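Local structure of activator of Hsp90 ATPase homologue 1/2-like C-terminal domain-containing protein (Nitrosomonas europaea, 1XFS) at residues A[17-22]-A[159-164]; A[51-56]-A[78-83]; A[85-90]-A[115-120]. The protein is of unknown function but, as an AHA1-family member with a Bet v 1-like fold, may bind a hydrophobic ligand or a partner protein. All coordinates share one frame; numbering follows the deposited sequence.

Contact 1 of 3, residues A[17-22]-A[159-164]; sequences ELAVPV and QLEELL
Ala19 and Glu161 make the hydrogen bond that ties the chain just past the end of strand 11-18 to the C-terminal helix 149-167. Ala19 N donates to Glu161 OE1 over 2.9 Å, almost straight at 174°, reaching the oxygen from 41° above the carboxylate plane. The Glu161 side chain leaves the helix with CG anti to the backbone N (chi1 -166°) and the rest extended, a shape that carries the carboxylate to the turn. Ala19 is the centre of an inverse gamma turn, in which Val20 N makes a weak bond back to Leu18 O. Lys165, one helical turn further on, forms a long and weak ion pair with the same OE1.

The apolar contacts lie beside this bond. Leu18 and the Glu161 stem run antiparallel, side by side, with Leu18 CD2 3.9 Å from Glu161 CB; the same methyl reaches Leu160 CD2 at 4.2 Å. Val20 crosses Leu164 at about a right angle, with CG1 4.0 Å from Leu164 CD1, and Val25 of helix 22-30 touches both residues.

This is the helix-grip arrangement of Bet v 1-like proteins, in which the long C-terminal helix packs on the curved sheet. A carboxylate here takes up a backbone N-H where the strand gives way to a turn, while its methylene groups share in the hydrophobic packing; the nearby lysine would probably temper its charge.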
ATOM      1  N   GLU A  17       8.919 -25.567   4.554  1.00 19.68           N
ATOM      2  CA  GLU A  17       7.877 -26.574   4.367  1.00 22.18           C
ATOM      3  C   GLU A  17       7.332 -26.921   5.748  1.00 21.69           C
ATOM      4  O   GLU A  17       8.082 -27.357   6.618  1.00 24.61           O
ATOM      5  CB  GLU A  17       8.459 -27.834   3.716  1.00 22.96           C
ATOM      6  CG  GLU A  17       9.109 -27.610   2.358  1.00 26.72           C
ATOM      7  CD  GLU A  17       8.104 -27.336   1.253  1.00 29.19           C
ATOM      8  OE1 GLU A  17       8.536 -27.027   0.123  1.00 30.88           O
ATOM      9  OE2 GLU A  17       6.886 -27.437   1.507  1.00 30.69           O
ATOM     10  N   LEU A  18       6.035 -26.715   5.957  1.00 21.51           N
ATOM     11  CA  LEU A  18       5.417 -27.024   7.243  1.00 21.08           C
ATOM     12  C   LEU A  18       4.484 -28.220   7.111  1.00 21.27           C
ATOM     13  O   LEU A  18       3.690 -28.290   6.177  1.00 19.78           O
ATOM     14  CB  LEU A  18       4.621 -25.828   7.777  1.00 21.95           C
ATOM     15  CG  LEU A  18       5.383 -24.551   8.139  1.00 23.75           C
ATOM     16  CD1 LEU A  18       5.746 -23.798   6.873  1.00 25.23           C
ATOM     17  CD2 LEU A  18       4.516 -23.679   9.037  1.00 24.83           C
ATOM     18  N   ALA A  19       4.582 -29.154   8.054  1.00 19.91           N
ATOM     19  CA  ALA A  19       3.745 -30.351   8.038  1.00 19.62           C
ATOM     20  C   ALA A  19       2.396 -30.056   8.686  1.00 19.46           C
ATOM     21  O   ALA A  19       1.982 -30.721   9.638  1.00 19.90           O
ATOM     22  CB  ALA A  19       4.449 -31.485   8.769  1.00 20.17           C
ATOM     23  N   VAL A  20       1.719 -29.049   8.145  1.00 17.35           N
ATOM     24  CA  VAL A  20       0.425 -28.607   8.627  1.00 17.41           C
ATOM     25  C   VAL A  20      -0.394 -28.183   7.411  1.00 15.78           C
ATOM     26  O   VAL A  20       0.153 -27.655   6.445  1.00 16.05           O
ATOM     27  CB  VAL A  20       0.591 -27.396   9.581  1.00 18.77           C
ATOM     28  CG1 VAL A  20      -0.757 -26.807   9.940  1.00 20.40           C
ATOM     29  CG2 VAL A  20       1.336 -27.833  10.835  1.00 20.98           C
ATOM     30  N   PRO A  21      -1.712 -28.435   7.432  1.00 16.40           N
ATOM     31  CA  PRO A  21      -2.594 -28.066   6.317  1.00 15.34           C
ATOM     32  C   PRO A  21      -2.660 -26.550   6.121  1.00 14.30           C
ATOM     33  O   PRO A  21      -2.494 -25.787   7.071  1.00 13.72           O
ATOM     34  CB  PRO A  21      -3.937 -28.665   6.732  1.00 16.51           C
ATOM     35  CG  PRO A  21      -3.881 -28.577   8.222  1.00 19.90           C
ATOM     36  CD  PRO A  21      -2.486 -29.068   8.512  1.00 16.56           C
ATOM     37  N   VAL A  22      -2.918 -26.129   4.887  1.00 13.86           N
ATOM     38  CA  VAL A  22      -2.968 -24.714   4.543  1.00 13.95           C
ATOM     39  C   VAL A  22      -4.016 -23.915   5.305  1.00 14.92           C
ATOM     40  O   VAL A  22      -3.802 -22.738   5.614  1.00 12.81           O
ATOM     41  CB  VAL A  22      -3.193 -24.516   3.022  1.00 14.88           C
ATOM     42  CG1 VAL A  22      -4.606 -24.960   2.631  1.00 12.87           C
ATOM     43  CG2 VAL A  22      -2.961 -23.062   2.645  1.00 16.91           C
ATOM     44  N   GLN A 159       8.463 -21.630  15.217  1.00 16.54           N
ATOM     45  CA  GLN A 159       7.530 -21.454  16.321  1.00 16.91           C
ATOM     46  C   GLN A 159       6.098 -21.620  15.829  1.00 17.49           C
ATOM     47  O   GLN A 159       5.238 -22.149  16.533  1.00 17.64           O
ATOM     48  CB  GLN A 159       7.715 -20.068  16.946  1.00 18.41           C
ATOM     49  CG  GLN A 159       9.080 -19.893  17.590  1.00 19.19           C
ATOM     50  CD  GLN A 159       9.334 -18.489  18.108  1.00 21.13           C
ATOM     51  OE1 GLN A 159      10.358 -18.233  18.742  1.00 19.48           O
ATOM     52  NE2 GLN A 159       8.410 -17.573  17.837  1.00 22.57           N
ATOM     53  N   LEU A 160       5.846 -21.161  14.606  1.00 16.84           N
ATOM     54  CA  LEU A 160       4.514 -21.271  14.020  1.00 16.06           C
ATOM     55  C   LEU A 160       4.123 -22.736  13.840  1.00 16.20           C
ATOM     56  O   LEU A 160       3.048 -23.163  14.276  1.00 16.28           O
ATOM     57  CB  LEU A 160       4.475 -20.565  12.662  1.00 14.54           C
ATOM     58  CG  LEU A 160       3.194 -20.716  11.839  1.00 14.51           C
ATOM     59  CD1 LEU A 160       1.997 -20.224  12.643  1.00 13.28           C
ATOM     60  CD2 LEU A 160       3.321 -19.923  10.540  1.00 12.70           C
ATOM     61  N   GLU A 161       4.996 -23.505  13.199  1.00 16.69           N
ATOM     62  CA  GLU A 161       4.715 -24.913  12.963  1.00 18.08           C
ATOM     63  C   GLU A 161       4.500 -25.647  14.283  1.00 19.68           C
ATOM     64  O   GLU A 161       3.618 -26.497  14.390  1.00 19.83           O
ATOM     65  CB  GLU A 161       5.859 -25.565  12.184  1.00 20.35           C
ATOM     66  CG  GLU A 161       5.501 -26.933  11.616  1.00 22.35           C
ATOM     67  CD  GLU A 161       6.651 -27.584  10.879  1.00 23.32           C
ATOM     68  OE1 GLU A 161       6.430 -28.636  10.241  1.00 24.30           O
ATOM     69  OE2 GLU A 161       7.778 -27.048  10.944  1.00 25.95           O
ATOM     70  N   GLU A 162       5.303 -25.311  15.286  1.00 19.96           N
ATOM     71  CA  GLU A 162       5.190 -25.944  16.596  1.00 21.61           C
ATOM     72  C   GLU A 162       3.843 -25.639  17.249  1.00 20.88           C
ATOM     73  O   GLU A 162       3.227 -26.505  17.868  1.00 19.85           O
ATOM     74  CB  GLU A 162       6.325 -25.470  17.507  1.00 24.33           C
ATOM     75  CG  GLU A 162       6.268 -26.028  18.918  1.00 29.88           C
ATOM     76  CD  GLU A 162       7.379 -25.489  19.798  1.00 32.92           C
ATOM     77  OE1 GLU A 162       7.395 -24.267  20.060  1.00 34.90           O
ATOM     78  OE2 GLU A 162       8.240 -26.289  20.222  1.00 36.20           O
ATOM     79  N   LEU A 163       3.394 -24.397  17.103  1.00 19.35           N
ATOM     80  CA  LEU A 163       2.129 -23.956  17.672  1.00 19.91           C
ATOM     81  C   LEU A 163       0.923 -24.650  17.053  1.00 19.83           C
ATOM     82  O   LEU A 163       0.049 -25.156  17.760  1.00 20.59           O
ATOM     83  CB  LEU A 163       1.981 -22.442  17.495  1.00 19.94           C
ATOM     84  CG  LEU A 163       0.642 -21.819  17.906  1.00 21.44           C
ATOM     85  CD1 LEU A 163       0.472 -21.910  19.415  1.00 22.55           C
ATOM     86  CD2 LEU A 163       0.597 -20.361  17.456  1.00 21.51           C
ATOM     87  N   LEU A 164       0.878 -24.667  15.725  1.00 20.37           N
ATOM     88  CA  LEU A 164      -0.235 -25.275  15.004  1.00 20.70           C
ATOM     89  C   LEU A 164      -0.365 -26.774  15.231  1.00 22.26           C
ATOM     90  O   LEU A 164      -1.472 -27.314  15.227  1.00 22.60           O
ATOM     91  CB  LEU A 164      -0.103 -24.975  13.510  1.00 17.87           C
ATOM     92  CG  LEU A 164      -0.171 -23.478  13.164  1.00 16.79           C
ATOM     93  CD1 LEU A 164       0.021 -23.289  11.666  1.00 16.99           C
ATOM     94  CD2 LEU A 164      -1.514 -22.908  13.610  1.00 17.14           C
TER

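Contact 2 of 3, residues A[51-56]-A[78-83]; sequences VDLRPG and LEVTDE
Val80 meets the loop 51-56 with both of its methyls, on the surface near the end of strand 70-81 in the Bet v 1-like sheet, just past a classic beta bulge in which Leu78 and Glu79 both face Ile87. With CG1 anti to the backbone N (chi1 -178°), that methyl comes to 3.8 Å from Leu53 CG, and the two side chains cross obliquely. The other branch, CG2, sits 4.0 Å from Arg54 N and 4.2 Å from Pro55 CD, so the valine rests on backbone and ring as well as on the leucine.

Leu53 is the centre of an inverse gamma turn, and its CG, anti to the backbone N (chi1 -162°), is carried up to Val80; the leucine also touches Leu86 and Thr30. Pro55 approaches the strand with its ring, CB lying 3.9 Å from Leu78 O. The Leu78 side chain points away from this loop and packs on Tyr96 of its own chain and on Tyr96 of the second subunit. No hydrogen bond joins the two segments.

Polar side chains instead fasten each segment internally. The CB of Arg54 is directed away from the strand, and the extended chain brings NE to Asp52 OD1 in a salt bridge of 2.9 Å. On the strand, Glu79 OE1 also receives Arg85 NH1 in a salt bridge, and its anti lone pair, away from the other carboxylate oxygen, takes a 2.7 Å hydrogen bond from Thr81 OG1.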
ATOM      1  N   VAL A  51      -5.796  -7.010  14.602  1.00 11.97           N
ATOM      2  CA  VAL A  51      -5.858  -7.316  13.178  1.00 11.38           C
ATOM      3  C   VAL A  51      -7.231  -7.036  12.561  1.00 11.82           C
ATOM      4  O   VAL A  51      -8.243  -7.528  13.049  1.00 11.56           O
ATOM      5  CB  VAL A  51      -5.511  -8.814  12.925  1.00 11.13           C
ATOM      6  CG1 VAL A  51      -5.879  -9.210  11.494  1.00 11.14           C
ATOM      7  CG2 VAL A  51      -4.026  -9.058  13.175  1.00 12.68           C
ATOM      8  N   ASP A  52      -7.256  -6.225  11.501  1.00 11.72           N
ATOM      9  CA  ASP A  52      -8.485  -5.935  10.750  1.00 10.16           C
ATOM     10  C   ASP A  52      -8.086  -6.529   9.395  1.00 10.01           C
ATOM     11  O   ASP A  52      -7.451  -5.857   8.575  1.00  9.31           O
ATOM     12  CB  ASP A  52      -8.735  -4.422  10.641  1.00  9.86           C
ATOM     13  CG  ASP A  52     -10.004  -4.083   9.857  1.00 14.26           C
ATOM     14  OD1 ASP A  52     -10.248  -2.884   9.601  1.00 15.39           O
ATOM     15  OD2 ASP A  52     -10.769  -5.006   9.504  1.00 15.27           O
ATOM     16  N   LEU A  53      -8.452  -7.793   9.179  1.00 10.76           N
ATOM     17  CA  LEU A  53      -8.062  -8.539   7.976  1.00 10.46           C
ATOM     18  C   LEU A  53      -8.801  -8.211   6.687  1.00  9.77           C
ATOM     19  O   LEU A  53      -9.722  -8.919   6.275  1.00 11.16           O
ATOM     20  CB  LEU A  53      -8.161 -10.043   8.262  1.00 10.40           C
ATOM     21  CG  LEU A  53      -7.419 -10.987   7.316  1.00  9.78           C
ATOM     22  CD1 LEU A  53      -5.912 -10.805   7.466  1.00 10.60           C
ATOM     23  CD2 LEU A  53      -7.804 -12.421   7.637  1.00 11.81           C
ATOM     24  N   ARG A  54      -8.361  -7.135   6.052  1.00 10.24           N
ATOM     25  CA  ARG A  54      -8.927  -6.668   4.801  1.00 10.12           C
ATOM     26  C   ARG A  54      -7.963  -5.635   4.239  1.00  8.44           C
ATOM     27  O   ARG A  54      -7.164  -5.062   4.974  1.00  7.91           O
ATOM     28  CB  ARG A  54     -10.284  -5.992   5.047  1.00 13.95           C
ATOM     29  CG  ARG A  54     -10.199  -4.773   5.954  1.00 17.81           C
ATOM     30  CD  ARG A  54     -11.553  -4.104   6.157  1.00 23.04           C
ATOM     31  NE  ARG A  54     -11.450  -2.911   6.999  1.00 28.27           N
ATOM     32  CZ  ARG A  54     -10.862  -1.777   6.627  1.00 29.24           C
ATOM     33  NH1 ARG A  54     -10.324  -1.665   5.419  1.00 31.31           N
ATOM     34  NH2 ARG A  54     -10.805  -0.748   7.465  1.00 33.40           N
ATOM     35  N   PRO A  55      -8.000  -5.419   2.918  1.00  9.19           N
ATOM     36  CA  PRO A  55      -7.124  -4.430   2.282  1.00  8.85           C
ATOM     37  C   PRO A  55      -7.451  -3.076   2.917  1.00  8.62           C
ATOM     38  O   PRO A  55      -8.620  -2.679   2.977  1.00  9.48           O
ATOM     39  CB  PRO A  55      -7.545  -4.504   0.819  1.00 10.39           C
ATOM     40  CG  PRO A  55      -7.908  -5.952   0.651  1.00 10.39           C
ATOM     41  CD  PRO A  55      -8.695  -6.241   1.908  1.00  8.73           C
ATOM     42  N   GLY A  56      -6.424  -2.380   3.391  1.00  6.65           N
ATOM     43  CA  GLY A  56      -6.638  -1.100   4.041  1.00  8.10           C
ATOM     44  C   GLY A  56      -6.830  -1.248   5.543  1.00  9.17           C
ATOM     45  O   GLY A  56      -6.941  -0.254   6.265  1.00 10.59           O
ATOM     46  N   LEU A  78      -2.485  -5.115   2.442  1.00  6.48           N
ATOM     47  CA  LEU A  78      -2.640  -4.686   1.058  1.00  7.11           C
ATOM     48  C   LEU A  78      -3.379  -5.710   0.211  1.00  7.83           C
ATOM     49  O   LEU A  78      -4.083  -5.358  -0.733  1.00  9.51           O
ATOM     50  CB  LEU A  78      -1.274  -4.413   0.444  1.00  5.69           C
ATOM     51  CG  LEU A  78      -0.431  -3.378   1.182  1.00  5.78           C
ATOM     52  CD1 LEU A  78       0.936  -3.267   0.508  1.00  7.70           C
ATOM     53  CD2 LEU A  78      -1.137  -2.014   1.164  1.00  8.54           C
ATOM     54  N   GLU A  79      -3.189  -6.985   0.532  1.00  7.43           N
ATOM     55  CA  GLU A  79      -3.857  -8.059  -0.180  1.00  6.15           C
ATOM     56  C   GLU A  79      -4.151  -9.185   0.795  1.00  7.88           C
ATOM     57  O   GLU A  79      -3.304  -9.551   1.612  1.00  8.05           O
ATOM     58  CB  GLU A  79      -3.000  -8.599  -1.336  1.00 10.18           C
ATOM     59  CG  GLU A  79      -3.680  -9.769  -2.058  1.00 11.66           C
ATOM     60  CD  GLU A  79      -2.841 -10.396  -3.156  1.00 14.27           C
ATOM     61  OE1 GLU A  79      -3.075 -11.582  -3.469  1.00 14.22           O
ATOM     62  OE2 GLU A  79      -1.963  -9.711  -3.729  1.00 13.65           O
ATOM     63  N   VAL A  80      -5.364  -9.712   0.705  1.00  7.37           N
ATOM     64  CA  VAL A  80      -5.794 -10.817   1.544  1.00  8.13           C
ATOM     65  C   VAL A  80      -6.489 -11.805   0.628  1.00  8.75           C
ATOM     66  O   VAL A  80      -7.673 -11.659   0.319  1.00  9.16           O
ATOM     67  CB  VAL A  80      -6.785 -10.365   2.640  1.00  6.95           C
ATOM     68  CG1 VAL A  80      -7.158 -11.551   3.525  1.00  9.66           C
ATOM     69  CG2 VAL A  80      -6.161  -9.258   3.489  1.00  8.03           C
ATOM     70  N   THR A  81      -5.739 -12.797   0.164  1.00  8.63           N
ATOM     71  CA  THR A  81      -6.290 -13.819  -0.714  1.00  9.21           C
ATOM     72  C   THR A  81      -6.280 -15.078   0.138  1.00  8.76           C
ATOM     73  O   THR A  81      -5.245 -15.706   0.344  1.00  9.27           O
ATOM     74  CB  THR A  81      -5.421 -13.939  -1.986  1.00 10.31           C
ATOM     75  OG1 THR A  81      -5.365 -12.658  -2.633  1.00 11.38           O
ATOM     76  CG2 THR A  81      -6.019 -14.943  -2.964  1.00 10.82           C
ATOM     77  N   ASP A  82      -7.455 -15.416   0.660  1.00 10.08           N
ATOM     78  CA  ASP A  82      -7.610 -16.549   1.568  1.00 11.43           C
ATOM     79  C   ASP A  82      -6.800 -17.812   1.255  1.00  9.87           C
ATOM     80  O   ASP A  82      -6.863 -18.361   0.155  1.00  8.86           O
ATOM     81  CB  ASP A  82      -9.102 -16.883   1.728  1.00 12.78           C
ATOM     82  CG  ASP A  82      -9.864 -15.809   2.509  1.00 18.75           C
ATOM     83  OD1 ASP A  82      -9.220 -14.897   3.079  1.00 18.91           O
ATOM     84  OD2 ASP A  82     -11.114 -15.871   2.553  1.00 20.12           O
ATOM     85  N   GLU A  83      -6.021 -18.230   2.254  1.00 10.48           N
ATOM     86  CA  GLU A  83      -5.167 -19.411   2.206  1.00 10.60           C
ATOM     87  C   GLU A  83      -4.214 -19.443   1.019  1.00 11.21           C
ATOM     88  O   GLU A  83      -3.738 -20.498   0.616  1.00 11.89           O
ATOM     89  CB  GLU A  83      -6.041 -20.675   2.252  1.00 11.57           C
ATOM     90  CG  GLU A  83      -6.903 -20.713   3.514  1.00 15.29           C
ATOM     91  CD  GLU A  83      -7.801 -21.928   3.618  1.00 16.05           C
ATOM     92  OE1 GLU A  83      -8.699 -21.922   4.487  1.00 18.51           O
ATOM     93  OE2 GLU A  83      -7.608 -22.890   2.846  1.00 15.06           O
TER

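Contact 3 of 3, residues A[85-90]-A[115-120]; sequences RLIWTS and TAVIEL
Thr89 OG1 is gripped by three groups: Thr115 OG1 across the strands at 2.8 Å, the backbone N of Ala91 and the backbone O of Met114. Thr115 OG1 is hydrogen-bonded to Tyr96 O of the second subunit, linking the pair to the dimer interface. On the sheet face of Thr89 and Thr115, Ile87 lies alongside Val117, with CG1 3.9 Å from Val117 CG2. Arg85 and Glu119 run side by side. Arg85 NE makes a salt bridge to Glu119 OE1 at the guanidinium edge, its hydrogen bond weak (3.4 Å); the stronger acid partner of Arg85 is Glu79, through NH1.

The backbones form an antiparallel ladder in the middle of the sheet of this Bet v 1-like fold. Leu86-Ile118 and Trp88-Ala116 are its hydrogen-bonded pairs, each joined by two N-H to O bonds.

Trp88 CG lies between the backbone N and the carbonyl carbon (chi1 64°), which lays the indole across toward the neighbouring strand. Ala116 CB sits over one face in a CH-pi contact, 3.8 Å from the five-membered ring centroid, and Ile118 CG1 approaches Trp88 CH2 obliquely at 3.5 Å. The ring also meets Phe59 edge-to-face. With an alanine here, Ala116 CB and Ile118 CG1 would probably lose the ring they pack on, and Phe59 its partner. Leu86 and Ile118 share the sheet face of Trp88, touching Trp26 and Leu29 of helix 22-30 respectively.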
ATOM      1  N   ARG A  85      -2.399 -15.862  -0.355  1.00 10.24           N
ATOM      2  CA  ARG A  85      -1.448 -14.762  -0.281  1.00  9.69           C
ATOM      3  C   ARG A  85      -1.847 -13.667   0.700  1.00  9.64           C
ATOM      4  O   ARG A  85      -2.988 -13.219   0.725  1.00  9.44           O
ATOM      5  CB  ARG A  85      -1.250 -14.152  -1.678  1.00 10.96           C
ATOM      6  CG  ARG A  85      -0.121 -13.130  -1.736  1.00 12.78           C
ATOM      7  CD  ARG A  85       0.010 -12.468  -3.101  1.00 16.64           C
ATOM      8  NE  ARG A  85       0.424 -13.392  -4.150  1.00 21.40           N
ATOM      9  CZ  ARG A  85      -0.410 -14.017  -4.977  1.00 22.20           C
ATOM     10  NH1 ARG A  85      -1.719 -13.820  -4.885  1.00 22.73           N
ATOM     11  NH2 ARG A  85       0.066 -14.840  -5.906  1.00 25.30           N
ATOM     12  N   LEU A  86      -0.886 -13.253   1.517  1.00  8.49           N
ATOM     13  CA  LEU A  86      -1.099 -12.198   2.488  1.00  7.37           C
ATOM     14  C   LEU A  86       0.010 -11.178   2.295  1.00  5.87           C
ATOM     15  O   LEU A  86       1.185 -11.528   2.259  1.00  8.58           O
ATOM     16  CB  LEU A  86      -1.039 -12.755   3.909  1.00  9.06           C
ATOM     17  CG  LEU A  86      -1.377 -11.767   5.023  1.00  8.23           C
ATOM     18  CD1 LEU A  86      -2.823 -11.284   4.874  1.00  9.20           C
ATOM     19  CD2 LEU A  86      -1.196 -12.462   6.367  1.00  8.34           C
ATOM     20  N   ILE A  87      -0.369  -9.918   2.145  1.00  5.77           N
ATOM     21  CA  ILE A  87       0.616  -8.860   1.970  1.00  6.74           C
ATOM     22  C   ILE A  87       0.307  -7.720   2.906  1.00  7.73           C
ATOM     23  O   ILE A  87      -0.831  -7.253   2.961  1.00  8.36           O
ATOM     24  CB  ILE A  87       0.611  -8.288   0.528  1.00  6.14           C
ATOM     25  CG1 ILE A  87       0.918  -9.401  -0.496  1.00  8.64           C
ATOM     26  CG2 ILE A  87       1.648  -7.157   0.411  1.00  5.45           C
ATOM     27  CD1 ILE A  87       0.995  -8.911  -1.947  1.00  8.90           C
ATOM     28  N   TRP A  88       1.303  -7.287   3.675  1.00  7.44           N
ATOM     29  CA  TRP A  88       1.108  -6.148   4.570  1.00  9.14           C
ATOM     30  C   TRP A  88       2.343  -5.271   4.461  1.00  8.38           C
ATOM     31  O   TRP A  88       3.404  -5.729   4.036  1.00  9.62           O
ATOM     32  CB  TRP A  88       0.874  -6.602   6.022  1.00 12.04           C
ATOM     33  CG  TRP A  88       2.022  -7.306   6.670  1.00 16.88           C
ATOM     34  CD1 TRP A  88       3.093  -6.734   7.302  1.00 21.43           C
ATOM     35  CD2 TRP A  88       2.213  -8.720   6.760  1.00 21.90           C
ATOM     36  NE1 TRP A  88       3.935  -7.707   7.779  1.00 25.23           N
ATOM     37  CE2 TRP A  88       3.422  -8.932   7.460  1.00 23.37           C
ATOM     38  CE3 TRP A  88       1.481  -9.828   6.319  1.00 25.22           C
ATOM     39  CZ2 TRP A  88       3.917 -10.215   7.722  1.00 27.92           C
ATOM     40  CZ3 TRP A  88       1.973 -11.102   6.582  1.00 28.77           C
ATOM     41  CH2 TRP A  88       3.181 -11.283   7.278  1.00 29.41           C
ATOM     42  N   THR A  89       2.202  -4.001   4.805  1.00  7.86           N
ATOM     43  CA  THR A  89       3.327  -3.092   4.709  1.00  7.11           C
ATOM     44  C   THR A  89       3.424  -2.188   5.928  1.00  8.56           C
ATOM     45  O   THR A  89       2.419  -1.905   6.577  1.00  9.34           O
ATOM     46  CB  THR A  89       3.210  -2.194   3.447  1.00  8.29           C
ATOM     47  OG1 THR A  89       4.380  -1.373   3.336  1.00  7.39           O
ATOM     48  CG2 THR A  89       1.972  -1.292   3.520  1.00  6.32           C
ATOM     49  N   SER A  90       4.639  -1.757   6.257  1.00  7.48           N
ATOM     50  CA  SER A  90       4.813  -0.845   7.379  1.00  8.52           C
ATOM     51  C   SER A  90       5.002   0.566   6.833  1.00  9.20           C
ATOM     52  O   SER A  90       5.182   1.510   7.590  1.00  9.33           O
ATOM     53  CB  SER A  90       5.998  -1.272   8.264  1.00 10.71           C
ATOM     54  OG  SER A  90       7.214  -1.289   7.562  1.00 11.78           O
ATOM     55  N   THR A 115       7.657  -4.273   3.077  1.00  8.02           N
ATOM     56  CA  THR A 115       6.387  -4.822   2.634  1.00  7.31           C
ATOM     57  C   THR A 115       6.664  -6.311   2.610  1.00  7.87           C
ATOM     58  O   THR A 115       7.638  -6.767   2.011  1.00  8.26           O
ATOM     59  CB  THR A 115       5.948  -4.348   1.241  1.00  7.37           C
ATOM     60  OG1 THR A 115       5.556  -2.972   1.322  1.00  7.24           O
ATOM     61  CG2 THR A 115       4.744  -5.178   0.751  1.00  7.25           C
ATOM     62  N   ALA A 116       5.817  -7.056   3.308  1.00  8.06           N
ATOM     63  CA  ALA A 116       5.960  -8.495   3.408  1.00  7.61           C
ATOM     64  C   ALA A 116       4.941  -9.172   2.516  1.00 10.18           C
ATOM     65  O   ALA A 116       3.766  -8.807   2.506  1.00  9.62           O
ATOM     66  CB  ALA A 116       5.750  -8.923   4.857  1.00  9.87           C
ATOM     67  N   VAL A 117       5.405 -10.144   1.745  1.00  9.69           N
ATOM     68  CA  VAL A 117       4.524 -10.899   0.882  1.00 11.31           C
ATOM     69  C   VAL A 117       4.665 -12.340   1.342  1.00 12.96           C
ATOM     70  O   VAL A 117       5.764 -12.894   1.352  1.00 14.38           O
ATOM     71  CB  VAL A 117       4.924 -10.778  -0.602  1.00 10.96           C
ATOM     72  CG1 VAL A 117       4.042 -11.698  -1.448  1.00 12.14           C
ATOM     73  CG2 VAL A 117       4.775  -9.337  -1.068  1.00 12.61           C
ATOM     74  N   ILE A 118       3.551 -12.926   1.758  1.00 12.55           N
ATOM     75  CA  ILE A 118       3.546 -14.298   2.232  1.00 13.03           C
ATOM     76  C   ILE A 118       2.706 -15.130   1.276  1.00 13.04           C
ATOM     77  O   ILE A 118       1.541 -14.825   1.056  1.00 12.71           O
ATOM     78  CB  ILE A 118       2.924 -14.404   3.642  1.00 14.14           C
ATOM     79  CG1 ILE A 118       3.678 -13.510   4.622  1.00 17.16           C
ATOM     80  CG2 ILE A 118       2.930 -15.853   4.097  1.00 14.85           C
ATOM     81  CD1 ILE A 118       5.172 -13.765   4.682  1.00 19.18           C
ATOM     82  N   GLU A 119       3.299 -16.166   0.692  1.00 11.40           N
ATOM     83  CA  GLU A 119       2.560 -17.017  -0.228  1.00 13.56           C
ATOM     84  C   GLU A 119       2.489 -18.440   0.299  1.00 12.04           C
ATOM     85  O   GLU A 119       3.480 -18.971   0.789  1.00 10.01           O
ATOM     86  CB  GLU A 119       3.207 -17.002  -1.616  1.00 18.29           C
ATOM     87  CG  GLU A 119       3.139 -15.654  -2.305  1.00 25.87           C
ATOM     88  CD  GLU A 119       3.632 -15.701  -3.735  1.00 30.48           C
ATOM     89  OE1 GLU A 119       3.532 -14.668  -4.432  1.00 33.50           O
ATOM     90  OE2 GLU A 119       4.121 -16.768  -4.163  1.00 32.74           O
ATOM     91  N   LEU A 120       1.312 -19.049   0.201  1.00 11.44           N
ATOM     92  CA  LEU A 120       1.123 -20.415   0.676  1.00 11.27           C
ATOM     93  C   LEU A 120       0.712 -21.328  -0.466  1.00 12.40           C
ATOM     94  O   LEU A 120       0.004 -20.920  -1.391  1.00 11.72           O
ATOM     95  CB  LEU A 120       0.040 -20.471   1.751  1.00 10.71           C
ATOM     96  CG  LEU A 120       0.208 -19.617   3.003  1.00 10.61           C
ATOM     97  CD1 LEU A 120      -1.010 -19.803   3.891  1.00 13.33           C
ATOM     98  CD2 LEU A 120       1.479 -20.022   3.743  1.00 12.35           C
TER

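All three contacts reach the same seven-stranded antiparallel sheet. Contact 3 lies nearest the centre of the chain, joining strands 85-89 and 115-122. Contact 2 lies about 9 Å away between centres, where strand 70-81, the neighbour of 85-89, meets the loop after edge strand 45-51. Contact 1 is about 20 Å from contact 2 and 18 Å from contact 3, at the other edge strand, 11-18. Along the chain, contact 2 closes before contact 3 opens, and both are nested within the loop closed by contact 1. Val22 of contact 1 packs on Glu83 of contact 2 and Leu120 of contact 3. Contact 1 thus brings the C-terminal helix back to the first strand, closing the chain around the other strands.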